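Local structure of hypothetical glycoside hydrolase (Bacteroides vulgatus, 3S30) at residues Met276-Val281 against Phe298-Tyr303; Asn241-Phe246 against Thr285-Glu290; Asp203-Thr208 against Asp328-Gln333. The protein is a putative glycoside hydrolase with a galactose-binding-like domain that binds a sodium ion, and probably acts in carbohydrate metabolism. All coordinates share one frame; numbering follows the deposited sequence.

Interaction 1: Met276-Val281 against Phe298-Tyr303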
loop_
_atom_site.group_PDB
_atom_site.type_symbol
_atom_site.label_atom_id
_atom_site.label_comp_id
_atom_site.label_asym_id
_atom_site.label_seq_id
_atom_site.Cartn_x
_atom_site.Cartn_y
_atom_site.Cartn_z
HETATM N N MSE A 276 0.843 -15.972 9.135
HETATM C CA MSE A 276 0.488 -14.724 9.808
HETATM C C MSE A 276 0.704 -14.754 11.327
HETATM O O MSE A 276 0.316 -15.706 11.999
HETATM C CB MSE A 276 -0.970 -14.339 9.486
HETATM C CG MSE A 276 -1.145 -13.560 8.166
HETATM SE SE MSE A 276 -0.336 -11.783 8.194
HETATM C CE MSE A 276 -1.133 -11.126 9.840
ATOM N N VAL A 277 1.317 -13.694 11.857
ATOM C CA VAL A 277 1.597 -13.574 13.295
ATOM C C VAL A 277 0.821 -12.404 13.923
ATOM O O VAL A 277 0.161 -12.574 14.948
ATOM C CB VAL A 277 3.110 -13.422 13.561
ATOM C CG1 VAL A 277 3.397 -13.360 15.057
ATOM C CG2 VAL A 277 3.888 -14.576 12.918
ATOM N N ALA A 278 0.889 -11.227 13.308
ATOM C CA ALA A 278 0.076 -10.091 13.750
ATOM C C ALA A 278 -0.395 -9.213 12.588
ATOM O O ALA A 278 0.244 -9.140 11.542
ATOM C CB ALA A 278 0.838 -9.245 14.787
ATOM N N ALA A 279 -1.516 -8.533 12.809
ATOM C CA ALA A 279 -2.137 -7.679 11.806
ATOM C C ALA A 279 -2.737 -6.448 12.481
ATOM O O ALA A 279 -3.346 -6.549 13.561
ATOM C CB ALA A 279 -3.237 -8.452 11.043
ATOM N N ALA A 280 -2.567 -5.301 11.825
ATOM C CA ALA A 280 -3.153 -4.044 12.274
ATOM C C ALA A 280 -4.039 -3.513 11.158
ATOM O O ALA A 280 -3.549 -3.256 10.064
ATOM C CB ALA A 280 -2.060 -3.043 12.624
ATOM N N VAL A 281 -5.334 -3.352 11.437
ATOM C CA VAL A 281 -6.322 -2.998 10.422
ATOM C C VAL A 281 -7.155 -1.800 10.858
ATOM O O VAL A 281 -7.724 -1.791 11.945
ATOM C CB VAL A 281 -7.268 -4.209 10.112
ATOM C CG1 VAL A 281 -8.242 -3.888 8.959
ATOM C CG2 VAL A 281 -6.445 -5.459 9.777
ATOM N N PHE A 298 -1.262 -3.620 16.678
ATOM C CA PHE A 298 -1.040 -4.980 16.167
ATOM C C PHE A 298 -1.705 -6.015 17.073
ATOM O O PHE A 298 -1.516 -6.012 18.289
ATOM C CB PHE A 298 0.453 -5.281 15.997
ATOM C CG PHE A 298 1.017 -4.803 14.691
ATOM C CD1 PHE A 298 1.346 -3.458 14.507
ATOM C CD2 PHE A 298 1.204 -5.687 13.630
ATOM C CE1 PHE A 298 1.871 -3.011 13.305
ATOM C CE2 PHE A 298 1.723 -5.245 12.414
ATOM C CZ PHE A 298 2.053 -3.910 12.252
ATOM N N ASN A 299 -2.494 -6.886 16.450
ATOM C CA ASN A 299 -3.197 -7.972 17.113
ATOM C C ASN A 299 -2.424 -9.287 16.950
ATOM O O ASN A 299 -2.529 -9.950 15.921
ATOM C CB ASN A 299 -4.605 -8.086 16.507
ATOM C CG ASN A 299 -5.542 -8.960 17.327
ATOM O OD1 ASN A 299 -5.101 -9.756 18.165
ATOM N ND2 ASN A 299 -6.853 -8.816 17.082
ATOM N N TYR A 300 -1.637 -9.648 17.958
ATOM C CA TYR A 300 -0.925 -10.946 17.980
ATOM C C TYR A 300 -1.792 -12.065 18.536
ATOM O O TYR A 300 -1.623 -13.228 18.170
ATOM C CB TYR A 300 0.335 -10.869 18.836
ATOM C CG TYR A 300 1.440 -10.037 18.251
ATOM C CD1 TYR A 300 1.395 -8.637 18.306
ATOM C CD2 TYR A 300 2.540 -10.639 17.649
ATOM C CE1 TYR A 300 2.424 -7.860 17.772
ATOM C CE2 TYR A 300 3.579 -9.870 17.117
ATOM C CZ TYR A 300 3.511 -8.481 17.181
ATOM O OH TYR A 300 4.538 -7.730 16.657
ATOM N N GLU A 301 -2.700 -11.702 19.437
ATOM C CA GLU A 301 -3.576 -12.658 20.124
ATOM C C GLU A 301 -4.534 -13.398 19.181
ATOM O O GLU A 301 -4.883 -14.546 19.436
ATOM C CB GLU A 301 -4.351 -11.927 21.228
ATOM C CG GLU A 301 -5.374 -12.778 21.988
ATOM C CD GLU A 301 -6.788 -12.668 21.436
ATOM O OE1 GLU A 301 -7.087 -11.675 20.729
ATOM O OE2 GLU A 301 -7.604 -13.572 21.730
ATOM N N HIS A 302 -4.944 -12.754 18.088
ATOM C CA HIS A 302 -5.861 -13.384 17.129
ATOM C C HIS A 302 -5.259 -14.620 16.435
ATOM O O HIS A 302 -5.992 -15.556 16.093
ATOM C CB HIS A 302 -6.331 -12.362 16.081
ATOM C CG HIS A 302 -7.132 -12.962 14.967
ATOM N ND1 HIS A 302 -8.498 -13.120 15.031
ATOM C CD2 HIS A 302 -6.752 -13.458 13.766
ATOM C CE1 HIS A 302 -8.926 -13.684 13.916
ATOM N NE2 HIS A 302 -7.884 -13.902 13.132
ATOM N N TYR A 303 -3.939 -14.615 16.236
ATOM C CA TYR A 303 -3.249 -15.673 15.484
ATOM C C TYR A 303 -2.598 -16.752 16.359
ATOM O O TYR A 303 -2.379 -17.869 15.898
ATOM C CB TYR A 303 -2.215 -15.048 14.548
ATOM C CG TYR A 303 -2.842 -14.062 13.588
ATOM C CD1 TYR A 303 -3.428 -14.495 12.409
ATOM C CD2 TYR A 303 -2.886 -12.702 13.887
ATOM C CE1 TYR A 303 -4.020 -13.594 11.535
ATOM C CE2 TYR A 303 -3.470 -11.795 13.026
ATOM C CZ TYR A 303 -4.033 -12.245 11.849
ATOM O OH TYR A 303 -4.624 -11.346 11.000
#
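The methyl group of Ala278 is centred under the Tyr300 ring in a CH-pi contact: Ala278 CB lies 3.4 Å from the centroid of the Tyr300 ring, almost on the ring normal. CG of Tyr300 stands opposite its own carbonyl carbon (chi1 -70°), which lays the flat ring over this small bump, and Val277 CG1 meets CD2 of the same ring obliquely. Farther along, Ala280 CB fills the matching place over one face of Phe298, 3.9 Å from the centroid of the Phe298 ring. The Ala278 methyl also meets the edge of Phe298, with CB 3.8 Å from Phe298 CD2, and is thus bordered by two aromatic rings. Within the galactose-binding-like fold, Val277 and Ala278 both face Phe252 of strand 247-254 in a classic beta bulge. Tyr303 enters the hollow bounded by Met276, a selenomethionine, and Ala279. The Met276 chain bends at chi2 and chi3, bringing CE to 3.7 Å from Tyr303 CZ. Ala279 CB approaches Tyr303 OH at 3.2 Å, while that hydroxyl is hydrogen-bonded to Tyr271 O; His302 CD2 lies over the centre of one face of the phenol ring. The backbones join by a nearly straight hydrogen bond from Asn299 N to Ala279 O, 3.0 Å long. Beyond it, Asn299 OD1 accepts from His302 N in an Asx motif, and Tyr300 OH is bonded to Pro218 O.

Interaction 2: Asn241-Phe246 against Thr285-Glu290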
loop_
_atom_site.group_PDB
_atom_site.type_symbol
_atom_site.label_atom_id
_atom_site.label_comp_id
_atom_site.label_asym_id
_atom_site.label_seq_id
_atom_site.Cartn_x
_atom_site.Cartn_y
_atom_site.Cartn_z
ATOM N N ASN A 241 -23.375 6.106 -7.202
ATOM C CA ASN A 241 -23.029 7.034 -6.102
ATOM C C ASN A 241 -22.699 6.314 -4.792
ATOM O O ASN A 241 -22.779 6.906 -3.720
ATOM C CB ASN A 241 -24.129 8.081 -5.860
ATOM C CG ASN A 241 -25.374 7.494 -5.195
ATOM O OD1 ASN A 241 -25.684 6.334 -5.389
ATOM N ND2 ASN A 241 -26.093 8.310 -4.424
ATOM N N ARG A 242 -22.339 5.037 -4.879
ATOM C CA ARG A 242 -21.777 4.339 -3.750
ATOM C C ARG A 242 -20.554 5.116 -3.228
ATOM O O ARG A 242 -19.773 5.704 -3.989
ATOM C CB ARG A 242 -21.389 2.912 -4.134
ATOM C CG ARG A 242 -20.794 2.110 -2.989
ATOM C CD ARG A 242 -20.511 0.692 -3.409
ATOM N NE ARG A 242 -19.612 0.014 -2.477
ATOM C CZ ARG A 242 -19.102 -1.206 -2.655
ATOM N NH1 ARG A 242 -19.382 -1.915 -3.747
ATOM N NH2 ARG A 242 -18.309 -1.725 -1.724
ATOM N N LYS A 243 -20.413 5.129 -1.913
ATOM C CA LYS A 243 -19.374 5.906 -1.269
ATOM C C LYS A 243 -18.160 4.992 -1.106
ATOM O O LYS A 243 -18.212 4.003 -0.371
ATOM C CB LYS A 243 -19.880 6.438 0.078
ATOM C CG LYS A 243 -19.131 7.648 0.598
ATOM C CD LYS A 243 -19.467 8.923 -0.187
ATOM C CE LYS A 243 -20.898 9.409 0.075
ATOM N NZ LYS A 243 -21.199 10.705 -0.598
ATOM N N ASP A 244 -17.086 5.317 -1.824
ATOM C CA ASP A 244 -15.842 4.559 -1.760
ATOM C C ASP A 244 -15.229 4.658 -0.363
ATOM O O ASP A 244 -15.380 5.688 0.322
ATOM C CB ASP A 244 -14.841 5.101 -2.792
ATOM C CG ASP A 244 -13.753 4.089 -3.164
ATOM O OD1 ASP A 244 -13.737 2.943 -2.633
ATOM O OD2 ASP A 244 -12.904 4.462 -4.004
ATOM N N VAL A 245 -14.566 3.586 0.068
ATOM C CA VAL A 245 -13.806 3.619 1.313
ATOM C C VAL A 245 -12.378 3.192 1.031
ATOM O O VAL A 245 -12.106 2.480 0.058
ATOM C CB VAL A 245 -14.461 2.767 2.467
ATOM C CG1 VAL A 245 -15.957 3.159 2.656
ATOM C CG2 VAL A 245 -14.311 1.244 2.225
ATOM N N PHE A 246 -11.466 3.672 1.866
ATOM C CA PHE A 246 -10.049 3.408 1.710
ATOM C C PHE A 246 -9.627 2.316 2.679
ATOM O O PHE A 246 -10.401 1.919 3.543
ATOM C CB PHE A 246 -9.243 4.688 1.957
ATOM C CG PHE A 246 -9.217 5.157 3.410
ATOM C CD1 PHE A 246 -8.224 4.725 4.277
ATOM C CD2 PHE A 246 -10.145 6.075 3.877
ATOM C CE1 PHE A 246 -8.173 5.179 5.601
ATOM C CE2 PHE A 246 -10.099 6.535 5.195
ATOM C CZ PHE A 246 -9.111 6.081 6.055
ATOM N N THR A 285 -12.904 4.903 8.961
ATOM C CA THR A 285 -12.437 5.189 7.599
ATOM C C THR A 285 -13.145 6.415 6.958
ATOM O O THR A 285 -13.162 6.554 5.725
ATOM C CB THR A 285 -12.648 3.920 6.745
ATOM O OG1 THR A 285 -11.694 3.867 5.689
ATOM C CG2 THR A 285 -14.050 3.837 6.184
ATOM N N HIS A 286 -13.700 7.297 7.801
ATOM C CA HIS A 286 -14.530 8.430 7.351
ATOM C C HIS A 286 -13.790 9.467 6.493
ATOM O O HIS A 286 -12.573 9.630 6.592
ATOM C CB HIS A 286 -15.215 9.149 8.553
ATOM C CG HIS A 286 -14.271 9.890 9.455
ATOM N ND1 HIS A 286 -13.609 9.284 10.500
ATOM C CD2 HIS A 286 -13.891 11.191 9.480
ATOM C CE1 HIS A 286 -12.847 10.172 11.119
ATOM N NE2 HIS A 286 -13.003 11.340 10.521
ATOM N N GLU A 287 -14.559 10.180 5.673
ATOM C CA GLU A 287 -14.034 11.282 4.861
ATOM C C GLU A 287 -13.691 12.483 5.714
ATOM O O GLU A 287 -14.394 12.797 6.682
ATOM C CB GLU A 287 -15.063 11.733 3.815
ATOM C CG GLU A 287 -15.435 10.677 2.804
ATOM C CD GLU A 287 -16.300 11.230 1.699
ATOM O OE1 GLU A 287 -17.498 11.497 1.939
ATOM O OE2 GLU A 287 -15.778 11.407 0.585
ATOM N N THR A 288 -12.631 13.183 5.326
ATOM C CA THR A 288 -12.255 14.420 6.015
ATOM C C THR A 288 -11.187 15.195 5.249
ATOM O O THR A 288 -10.312 14.610 4.603
ATOM C CB THR A 288 -11.763 14.140 7.466
ATOM O OG1 THR A 288 -11.272 15.348 8.050
ATOM C CG2 THR A 288 -10.649 13.107 7.483
ATOM N N SER A 289 -11.283 16.515 5.338
ATOM C CA SER A 289 -10.285 17.404 4.754
ATOM C C SER A 289 -9.316 17.938 5.819
ATOM O O SER A 289 -8.445 18.745 5.517
ATOM C CB SER A 289 -10.978 18.546 4.020
ATOM O OG SER A 289 -11.842 18.031 3.017
ATOM N N GLU A 290 -9.453 17.455 7.055
ATOM C CA GLU A 290 -8.548 17.775 8.162
ATOM C C GLU A 290 -7.606 16.593 8.437
ATOM O O GLU A 290 -8.058 15.452 8.507
ATOM C CB GLU A 290 -9.333 18.033 9.463
ATOM C CG GLU A 290 -10.392 19.126 9.400
ATOM C CD GLU A 290 -11.050 19.408 10.763
ATOM O OE1 GLU A 290 -10.337 19.441 11.795
ATOM O OE2 GLU A 290 -12.283 19.613 10.799
#
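Thr285 meets Phe246 and Val245 with different branches of one side chain. Its hydroxyl lies roughly opposite the backbone N (chi1 -152°), which sends OG1 over a face of the Phe246 ring, 3.1 Å above the plane and displaced toward the rim. The same OG1 gives a weak hydrogen bond to Phe246 O, 3.2 Å away. Ring and carbonyl can both reach one hydroxyl because Phe246 carries CG between its backbone N and carbonyl carbon (chi1 70°), folding the ring back beside its own main chain. Phe246 CE2 also comes to 3.1 Å from Thr285 O, and His286 O lies at the ring edge. The methyl branch of Thr285 turns to the valine, with CG2 3.9 Å from Val245 CB. Farther out, Lys243 curls at chi2 and chi3 and crosses the extended Glu287 at about a right angle, its CD 3.9 Å from Glu287 OE1. The charges themselves stay beyond salt-bridge range, NZ being 4.6 Å from that OE1, whereas Glu287 OE2 is hydrogen-bonded to Ala229 N. Both segments are loops of the galactose-binding-like domain, leading into strands 247-254 and 291-297. Strand 218-228 passes beside them, with Tyr225 and Tyr227 meeting the Phe246 ring at inclined angles and the Tyr227 backbone bonded to Thr288.

Interaction 3: Asp203-Thr208 against Asp328-Gln333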
loop_
_atom_site.group_PDB
_atom_site.type_symbol
_atom_site.label_atom_id
_atom_site.label_comp_id
_atom_site.label_asym_id
_atom_site.label_seq_id
_atom_site.Cartn_x
_atom_site.Cartn_y
_atom_site.Cartn_z
ATOM N N ASP A 203 -3.595 -11.139 -12.981
ATOM C CA ASP A 203 -3.865 -11.449 -11.571
ATOM C C ASP A 203 -3.440 -10.313 -10.632
ATOM O O ASP A 203 -2.469 -10.442 -9.894
ATOM C CB ASP A 203 -3.143 -12.755 -11.206
ATOM C CG ASP A 203 -3.692 -13.421 -9.944
ATOM O OD1 ASP A 203 -4.557 -12.838 -9.260
ATOM O OD2 ASP A 203 -3.239 -14.545 -9.637
ATOM N N ALA A 204 -4.181 -9.207 -10.654
ATOM C CA ALA A 204 -3.873 -8.017 -9.832
ATOM C C ALA A 204 -3.522 -8.320 -8.365
ATOM O O ALA A 204 -2.565 -7.769 -7.822
ATOM C CB ALA A 204 -5.028 -7.022 -9.890
ATOM N N LEU A 205 -4.300 -9.186 -7.732
ATOM C CA LEU A 205 -4.049 -9.596 -6.355
ATOM C C LEU A 205 -2.661 -10.232 -6.167
ATOM O O LEU A 205 -1.998 -9.966 -5.163
ATOM C CB LEU A 205 -5.127 -10.583 -5.881
ATOM C CG LEU A 205 -6.559 -10.054 -5.787
ATOM C CD1 LEU A 205 -7.527 -11.197 -5.446
ATOM C CD2 LEU A 205 -6.641 -8.959 -4.762
ATOM N N SER A 206 -2.235 -11.069 -7.115
ATOM C CA SER A 206 -0.893 -11.687 -7.069
ATOM C C SER A 206 0.244 -10.690 -7.333
ATOM O O SER A 206 1.370 -10.877 -6.860
ATOM C CB SER A 206 -0.786 -12.853 -8.076
ATOM O OG SER A 206 -1.501 -14.007 -7.632
ATOM N N ALA A 207 -0.056 -9.633 -8.089
ATOM C CA ALA A 207 0.961 -8.678 -8.539
ATOM C C ALA A 207 1.556 -7.873 -7.384
ATOM O O ALA A 207 2.746 -7.546 -7.397
ATOM C CB ALA A 207 0.361 -7.739 -9.597
ATOM N N THR A 208 0.716 -7.538 -6.404
ATOM C CA THR A 208 1.139 -6.750 -5.241
ATOM C C THR A 208 1.674 -7.696 -4.183
ATOM O O THR A 208 0.903 -8.388 -3.532
ATOM C CB THR A 208 -0.033 -5.952 -4.610
ATOM O OG1 THR A 208 -1.120 -6.845 -4.307
ATOM C CG2 THR A 208 -0.509 -4.861 -5.533
ATOM N N ASP A 328 -11.588 -1.759 -2.134
ATOM C CA ASP A 328 -11.884 -2.861 -3.042
ATOM C C ASP A 328 -11.349 -2.661 -4.463
ATOM O O ASP A 328 -11.718 -3.400 -5.372
ATOM C CB ASP A 328 -13.386 -3.133 -3.058
ATOM C CG ASP A 328 -13.864 -3.860 -1.808
ATOM O OD1 ASP A 328 -13.109 -4.704 -1.282
ATOM O OD2 ASP A 328 -15.001 -3.599 -1.361
ATOM N N GLY A 329 -10.448 -1.691 -4.631
ATOM C CA GLY A 329 -9.840 -1.393 -5.920
ATOM C C GLY A 329 -8.954 -2.503 -6.440
ATOM O O GLY A 329 -8.611 -2.523 -7.618
ATOM N N ASP A 330 -8.586 -3.430 -5.565
ATOM C CA ASP A 330 -7.793 -4.605 -5.942
ATOM C C ASP A 330 -8.583 -5.533 -6.849
ATOM O O ASP A 330 -8.001 -6.224 -7.681
ATOM C CB ASP A 330 -7.267 -5.353 -4.703
ATOM C CG ASP A 330 -8.371 -5.717 -3.698
ATOM O OD1 ASP A 330 -9.555 -5.315 -3.870
ATOM O OD2 ASP A 330 -8.040 -6.409 -2.713
ATOM N N VAL A 331 -9.903 -5.527 -6.689
ATOM C CA VAL A 331 -10.830 -6.225 -7.589
ATOM C C VAL A 331 -11.693 -5.208 -8.389
ATOM O O VAL A 331 -12.820 -5.509 -8.801
ATOM C CB VAL A 331 -11.737 -7.236 -6.807
ATOM C CG1 VAL A 331 -10.895 -8.350 -6.191
ATOM C CG2 VAL A 331 -12.573 -6.528 -5.729
ATOM N N PHE A 332 -11.141 -4.013 -8.610
ATOM C CA PHE A 332 -11.723 -3.011 -9.513
ATOM C C PHE A 332 -13.128 -2.522 -9.104
ATOM O O PHE A 332 -13.997 -2.264 -9.949
ATOM C CB PHE A 332 -11.683 -3.542 -10.957
ATOM C CG PHE A 332 -10.357 -4.131 -11.320
ATOM C CD1 PHE A 332 -9.236 -3.306 -11.458
ATOM C CD2 PHE A 332 -10.199 -5.505 -11.441
ATOM C CE1 PHE A 332 -7.988 -3.840 -11.745
ATOM C CE2 PHE A 332 -8.950 -6.046 -11.729
ATOM C CZ PHE A 332 -7.842 -5.206 -11.883
ATOM N N GLN A 333 -13.321 -2.398 -7.797
ATOM C CA GLN A 333 -14.476 -1.735 -7.221
ATOM C C GLN A 333 -13.987 -0.476 -6.497
ATOM O O GLN A 333 -13.445 -0.541 -5.396
ATOM C CB GLN A 333 -15.191 -2.667 -6.245
ATOM C CG GLN A 333 -15.674 -3.976 -6.887
ATOM C CD GLN A 333 -16.457 -4.846 -5.920
ATOM O OE1 GLN A 333 -16.739 -4.444 -4.782
ATOM N NE2 GLN A 333 -16.814 -6.043 -6.364
#
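Leu205 lays its CD2 methyl against the side chain of Asp330, touching the aliphatic CB and the carboxylate alike, with Leu205 CD2 3.6 Å from Asp330 OD2. The leucine CG points away from its carbonyl carbon, and chi2 (174°) carries CD1 outward toward Val331 while turning CD2 aside onto Asp330. The CD1 branch only grazes its neighbour, with Leu205 CD1 4.5 Å from Val331 CG1. Asp330 holds CG between its backbone N and carbonyl carbon (chi1 53°), which turns OD1 back to Val331 N in a weak hydrogen bond; OD1 also forms a salt bridge with Lys268. That lysine pairs with Asp328 OD1 as well, so one ammonium group would partly offset the negative charge of both aspartates. The turn that presents Asp330 is a short 3-10 segment closed by a Schellman motif: Gln333 N bonds to Asp328 O, Phe332 N bonds to Gly329 O, and Phe332 takes a left-handed backbone conformation with phi 61°. It belongs to the loop between strands 317-324 and 339-349, and faces helix 204-207, which leads into strand 208-213. Asp328 O also accepts from Val331 N, the two donors arriving from opposite faces of its plane. The reversal at Phe332 sets its ring over Asp330 O and beside the helix. Ala204 CB fits the corner between the Phe332 ring and Asp330 O, 3.9 Å from Phe332 CZ and 3.8 Å from Asp330 O, approaching the ring obliquely; the Phe332 side chain also touches Met183. No hydrogen bond crosses between the segments; each is braced from within. Just before the helix, at its N-cap, Asp203 accepts through OD2 from Ser206 OG, 2.7 Å away and well above the carboxylate plane.

Interaction 1 is a buried contact, made of methyl groups against aromatic rings with one backbone hydrogen bond, whereas interactions 2 and 3 lie at the surface and join loops or a short helix. Interaction 2 depends on a threonine hydroxyl at a phenylalanine and a loose charge pair; interaction 3 has no bond across it and rests on van der Waals contact beside a lysine-bound aspartate. Interactions 1 and 2 share the chain around strands 276-281 and 291-297, their segments adjoining in sequence although their centres are 25 Å apart. Interactions 2 and 3 touch where Arg242 packs on Gln333 and Asp328, while 1 and 3 stay separate.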